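Local coordinates for protein 2-nitrobenzoate nitroreductase (Pseudomonas fluorescens, PDB 4Z85) that reduces the nitro group of 2-nitrobenzoate as a dimeric FMN-dependent flavoprotein of the flavoredoxin family, at residues A[13-18]-A[185-190]; A[101-106]-A[115-120]. One frame throughout, in Å; residues are numbered along the deposited sequence.

Interaction 1 of 2, residues A[13-18]-A[185-190]; sequences QKYWLI and YGRLGG
W16, on the N-terminal helix 11-21 of this flavin reductase-like fold, brings the six-membered part of its indole against the glycine turn that follows strand 185-187. The closest touch is W16 CZ3 to G190 CA at 3.7 Å, with the CA approaching the ring obliquely. With CG of W16 anti to the carbonyl carbon and beside the backbone N (chi1 -81°), the far rim of the six-membered ring reaches the turn. One face of the indole is met by Y15 of the same helix, whose CD2 stands 3.9 Å above the indole plane, toward the rim; R176 of the second subunit adds a cation-pi contact to W16. The turn is held by its own arginine: R187 lies side-on to G190, and R187 NE and R187 NH2 each donate to G190 O at 2.9 Å. Two donors thus grip one carbonyl oxygen and fix the rotation of the guanidinium group, with the oxygen nearly in its plane. The NE bond comes almost along the C=O axis, whereas NH2 stands above the carbonyl plane. Between R187 and Y15, a water accepts from R187 NH2 at 2.8 Å and makes only a weak contact, 3.5 Å, with Y15 OH.

Interaction 2 of 2, residues A[101-106]-A[115-120]; sequences VLCGSD and EAVGFD
The last turns of helices 94-103 and 113-117 pack together within the flavin reductase-like domain, where a valine packs across a leucine-cysteine pair and a sulfur-aromatic contact extends the seam. The two methyl groups of V117 divide the work: CG1 presses on L102 CB at 3.7 Å, while CG2 meets C103 SG at 3.8 Å. With CG1 anti to the carbonyl carbon (chi1 -48°), the fork of the valine spans two successive residues of the facing helix. C103 SG also reaches F119, approaching the ring at its edge, 78° off the normal and 3.7 Å from F119 CE2; the sulfur lies beside the ring rather than over it. G118, with positive phi, leaves helical geometry; V117 and F119 on either side of it in sequence both point toward segment 101-106. Around this seam, A41 and P43 of strand 39-52 pack on C103, and P205 and P209 of the second subunit touch L102 and V117, respectively. In the last turn of helix 94-103, L102 O accepts from both the backbone N and the hydroxyl of S105, which approach from the same face of its plane; the bond from S105 OG to L102 O measures 2.8 Å.

Two contacts outside the barrel strands, one at the surface and one buried, illustrate how elements around a beta barrel can be tied together over very different sequence spans. Interaction 1 joins segments 167 residues apart at their closest ends, bringing the N-terminal helix to the turn after strand 185-187, and interaction 2, which falls between those segments in the sequence, closes a short connection between consecutive helices. Their centres lie about 21 Å apart and their nearest atoms about 7 Å, without touching. Helix 94-103 relates them: it carries residues 101-103 of interaction 2, and its E94 and A97 are touched by Y185 of segment 185-190. Both contacts also touch the second subunit, so each borders the dimer interface.

Interaction 1 of 2, residues A[13-18]-A[185-190]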
loop_
_atom_site.group_PDB
_atom_site.type_symbol
_atom_site.label_atom_id
_atom_site.label_comp_id
_atom_site.label_asym_id
_atom_site.label_seq_id
_atom_site.Cartn_x
_atom_site.Cartn_y
_atom_site.Cartn_z
ATOM N N GLN A 13 18.457 -5.207 -7.891
ATOM C CA GLN A 13 18.327 -3.879 -8.472
ATOM C C GLN A 13 16.847 -3.521 -8.650
ATOM O O GLN A 13 16.418 -2.395 -8.344
ATOM C CB GLN A 13 19.079 -3.802 -9.801
ATOM C CG GLN A 13 20.600 -3.891 -9.614
ATOM C CD GLN A 13 21.360 -3.985 -10.930
ATOM O OE1 GLN A 13 20.837 -4.455 -11.943
ATOM N NE2 GLN A 13 22.609 -3.524 -10.918
ATOM N N LYS A 14 16.076 -4.502 -9.115
ATOM C CA LYS A 14 14.631 -4.338 -9.251
ATOM C C LYS A 14 14.003 -4.075 -7.892
ATOM O O LYS A 14 13.186 -3.161 -7.748
ATOM C CB LYS A 14 14.001 -5.565 -9.916
ATOM C CG LYS A 14 14.213 -5.584 -11.434
ATOM C CD LYS A 14 13.591 -6.795 -12.114
ATOM C CE LYS A 14 14.341 -8.062 -11.799
ATOM N NZ LYS A 14 13.802 -9.239 -12.531
ATOM N N TYR A 15 14.387 -4.856 -6.891
ATOM C CA TYR A 15 13.912 -4.614 -5.529
ATOM C C TYR A 15 14.189 -3.178 -5.090
ATOM O O TYR A 15 13.298 -2.490 -4.583
ATOM C CB TYR A 15 14.549 -5.591 -4.546
ATOM C CG TYR A 15 14.276 -5.248 -3.097
ATOM C CD1 TYR A 15 13.107 -5.673 -2.463
ATOM C CD2 TYR A 15 15.182 -4.496 -2.362
ATOM C CE1 TYR A 15 12.862 -5.358 -1.133
ATOM C CE2 TYR A 15 14.940 -4.174 -1.037
ATOM C CZ TYR A 15 13.785 -4.604 -0.432
ATOM O OH TYR A 15 13.574 -4.276 0.890
ATOM N N TRP A 16 15.415 -2.698 -5.282
ATOM C CA TRP A 16 15.705 -1.345 -4.815
ATOM C C TRP A 16 14.938 -0.275 -5.573
ATOM O O TRP A 16 14.483 0.700 -4.957
ATOM C CB TRP A 16 17.211 -1.058 -4.865
ATOM C CG TRP A 16 17.884 -1.626 -3.674
ATOM C CD1 TRP A 16 18.535 -2.817 -3.592
ATOM C CD2 TRP A 16 17.939 -1.045 -2.369
ATOM N NE1 TRP A 16 19.005 -3.015 -2.315
ATOM C CE2 TRP A 16 18.651 -1.940 -1.545
ATOM C CE3 TRP A 16 17.461 0.150 -1.819
ATOM C CZ2 TRP A 16 18.897 -1.679 -0.194
ATOM C CZ3 TRP A 16 17.709 0.410 -0.476
ATOM C CH2 TRP A 16 18.417 -0.504 0.320
ATOM N N LEU A 17 14.768 -0.438 -6.885
ATOM C CA LEU A 17 14.073 0.595 -7.655
ATOM C C LEU A 17 12.554 0.612 -7.350
ATOM O O LEU A 17 11.928 1.691 -7.223
ATOM C CB LEU A 17 14.310 0.411 -9.148
ATOM C CG LEU A 17 15.745 0.712 -9.608
ATOM C CD1 LEU A 17 15.862 0.507 -11.111
ATOM C CD2 LEU A 17 16.144 2.131 -9.230
ATOM N N ILE A 18 11.990 -0.586 -7.212
ATOM C CA ILE A 18 10.580 -0.716 -6.836
ATOM C C ILE A 18 10.328 -0.160 -5.432
ATOM O O ILE A 18 9.490 0.738 -5.258
ATOM C CB ILE A 18 10.100 -2.176 -6.879
ATOM C CG1 ILE A 18 10.169 -2.727 -8.303
ATOM C CG2 ILE A 18 8.658 -2.268 -6.325
ATOM C CD1 ILE A 18 10.009 -4.239 -8.370
ATOM N N TYR A 185 3.263 4.979 10.981
ATOM C CA TYR A 185 4.515 5.099 10.228
ATOM C C TYR A 185 4.345 4.503 8.838
ATOM O O TYR A 185 3.833 3.397 8.714
ATOM C CB TYR A 185 5.648 4.337 10.917
ATOM C CG TYR A 185 6.315 5.070 12.050
ATOM C CD1 TYR A 185 5.581 5.890 12.898
ATOM C CD2 TYR A 185 7.676 4.922 12.277
ATOM C CE1 TYR A 185 6.200 6.561 13.947
ATOM C CE2 TYR A 185 8.297 5.590 13.312
ATOM C CZ TYR A 185 7.556 6.404 14.138
ATOM O OH TYR A 185 8.183 7.061 15.172
ATOM N N GLY A 186 4.813 5.197 7.809
ATOM C CA GLY A 186 4.860 4.609 6.480
ATOM C C GLY A 186 6.270 4.184 6.122
ATOM O O GLY A 186 7.230 4.791 6.576
ATOM N N ARG A 187 6.406 3.134 5.316
ATOM C CA ARG A 187 7.732 2.697 4.877
ATOM C C ARG A 187 8.124 3.381 3.581
ATOM O O ARG A 187 7.326 3.454 2.643
ATOM C CB ARG A 187 7.756 1.182 4.676
ATOM C CG ARG A 187 9.077 0.620 4.187
ATOM C CD ARG A 187 10.146 0.737 5.247
ATOM N NE ARG A 187 11.422 0.237 4.748
ATOM C CZ ARG A 187 11.747 -1.050 4.679
ATOM N NH1 ARG A 187 10.884 -1.994 5.066
ATOM N NH2 ARG A 187 12.939 -1.399 4.225
ATOM N N LEU A 188 9.373 3.843 3.526
ATOM C CA LEU A 188 9.959 4.385 2.304
ATOM C C LEU A 188 11.096 3.468 1.844
ATOM O O LEU A 188 11.347 2.420 2.447
ATOM C CB LEU A 188 10.485 5.810 2.535
ATOM C CG LEU A 188 9.434 6.861 2.887
ATOM C CD1 LEU A 188 10.128 8.139 3.341
ATOM C CD2 LEU A 188 8.554 7.123 1.672
ATOM N N GLY A 189 11.783 3.862 0.784
ATOM C CA GLY A 189 12.921 3.084 0.319
ATOM C C GLY A 189 14.031 3.032 1.352
ATOM O O GLY A 189 14.212 3.967 2.126
ATOM N N GLY A 190 14.773 1.929 1.369
ATOM C CA GLY A 190 15.792 1.747 2.381
ATOM C C GLY A 190 15.178 1.592 3.758
ATOM O O GLY A 190 13.980 1.316 3.896
HETATM O O HOH W 1 12.983 -4.247 4.311
#

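Interaction 2 of 2, residues A[101-106]-A[115-120]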
loop_
_atom_site.group_PDB
_atom_site.type_symbol
_atom_site.label_atom_id
_atom_site.label_comp_id
_atom_site.label_asym_id
_atom_site.label_seq_id
_atom_site.Cartn_x
_atom_site.Cartn_y
_atom_site.Cartn_z
ATOM N N VAL A 101 10.493 -2.926 13.920
ATOM C CA VAL A 101 11.676 -3.094 13.098
ATOM C C VAL A 101 12.528 -4.267 13.600
ATOM O O VAL A 101 13.074 -5.027 12.795
ATOM C CB VAL A 101 12.500 -1.800 13.049
ATOM C CG1 VAL A 101 13.854 -2.036 12.396
ATOM C CG2 VAL A 101 11.712 -0.725 12.299
ATOM N N LEU A 102 12.609 -4.431 14.921
ATOM C CA LEU A 102 13.347 -5.572 15.491
ATOM C C LEU A 102 12.757 -6.919 15.047
ATOM O O LEU A 102 13.491 -7.894 14.839
ATOM C CB LEU A 102 13.374 -5.489 17.018
ATOM C CG LEU A 102 14.108 -4.274 17.584
ATOM C CD1 LEU A 102 14.101 -4.283 19.096
ATOM C CD2 LEU A 102 15.534 -4.210 17.037
ATOM N N CYS A 103 11.442 -6.964 14.869
ATOM C CA CYS A 103 10.776 -8.182 14.395
ATOM C C CYS A 103 11.186 -8.601 12.997
ATOM O O CYS A 103 11.040 -9.766 12.626
ATOM C CB CYS A 103 9.265 -8.005 14.418
ATOM S SG CYS A 103 8.557 -8.103 16.024
ATOM N N GLY A 104 11.677 -7.649 12.215
ATOM C CA GLY A 104 12.091 -7.934 10.857
ATOM C C GLY A 104 13.472 -8.544 10.790
ATOM O O GLY A 104 13.983 -8.826 9.702
ATOM N N SER A 105 14.087 -8.747 11.952
ATOM C CA SER A 105 15.422 -9.332 11.996
ATOM C C SER A 105 15.380 -10.802 11.586
ATOM O O SER A 105 14.319 -11.430 11.572
ATOM C CB SER A 105 16.033 -9.188 13.395
ATOM O OG SER A 105 16.127 -7.826 13.780
ATOM N N ASP A 106 16.548 -11.342 11.260
ATOM C CA ASP A 106 16.670 -12.721 10.808
ATOM C C ASP A 106 16.860 -13.673 11.985
ATOM O O ASP A 106 17.982 -14.077 12.285
ATOM C CB ASP A 106 17.838 -12.842 9.829
ATOM C CG ASP A 106 18.016 -14.248 9.295
ATOM O OD1 ASP A 106 17.013 -14.988 9.211
ATOM O OD2 ASP A 106 19.163 -14.609 8.962
ATOM N N GLU A 115 8.427 -12.479 21.795
ATOM C CA GLU A 115 9.165 -12.671 23.037
ATOM C C GLU A 115 10.552 -12.044 22.953
ATOM O O GLU A 115 11.004 -11.371 23.885
ATOM C CB GLU A 115 9.288 -14.163 23.364
ATOM C CG GLU A 115 9.082 -14.481 24.834
ATOM C CD GLU A 115 7.767 -13.932 25.357
ATOM O OE1 GLU A 115 6.759 -14.002 24.618
ATOM O OE2 GLU A 115 7.741 -13.419 26.497
ATOM N N ALA A 116 11.224 -12.275 21.831
ATOM C CA ALA A 116 12.582 -11.785 21.649
ATOM C C ALA A 116 12.661 -10.258 21.684
ATOM O O ALA A 116 13.668 -9.708 22.131
ATOM C CB ALA A 116 13.163 -12.315 20.344
ATOM N N VAL A 117 11.615 -9.572 21.220
ATOM C CA VAL A 117 11.673 -8.112 21.097
ATOM C C VAL A 117 10.873 -7.377 22.176
ATOM O O VAL A 117 10.939 -6.153 22.279
ATOM C CB VAL A 117 11.184 -7.637 19.698
ATOM C CG1 VAL A 117 11.838 -8.459 18.598
ATOM C CG2 VAL A 117 9.660 -7.697 19.594
ATOM N N GLY A 118 10.120 -8.111 22.986
ATOM C CA GLY A 118 9.425 -7.494 24.102
ATOM C C GLY A 118 8.030 -6.975 23.804
ATOM O O GLY A 118 7.605 -5.947 24.335
ATOM N N PHE A 119 7.309 -7.682 22.946
ATOM C CA PHE A 119 5.904 -7.383 22.735
ATOM C C PHE A 119 5.050 -8.178 23.717
ATOM O O PHE A 119 5.136 -9.404 23.755
ATOM C CB PHE A 119 5.478 -7.736 21.301
ATOM C CG PHE A 119 5.704 -6.638 20.296
ATOM C CD1 PHE A 119 5.401 -5.323 20.599
ATOM C CD2 PHE A 119 6.200 -6.937 19.036
ATOM C CE1 PHE A 119 5.584 -4.313 19.653
ATOM C CE2 PHE A 119 6.403 -5.930 18.091
ATOM C CZ PHE A 119 6.087 -4.625 18.404
ATOM N N ASP A 120 4.216 -7.501 24.494
ATOM C CA ASP A 120 3.175 -8.213 25.227
ATOM C C ASP A 120 2.000 -8.484 24.290
ATOM O O ASP A 120 1.787 -7.749 23.318
ATOM C CB ASP A 120 2.717 -7.430 26.456
ATOM C CG ASP A 120 3.763 -7.420 27.568
ATOM O OD1 ASP A 120 4.347 -8.490 27.859
ATOM O OD2 ASP A 120 4.004 -6.342 28.153
#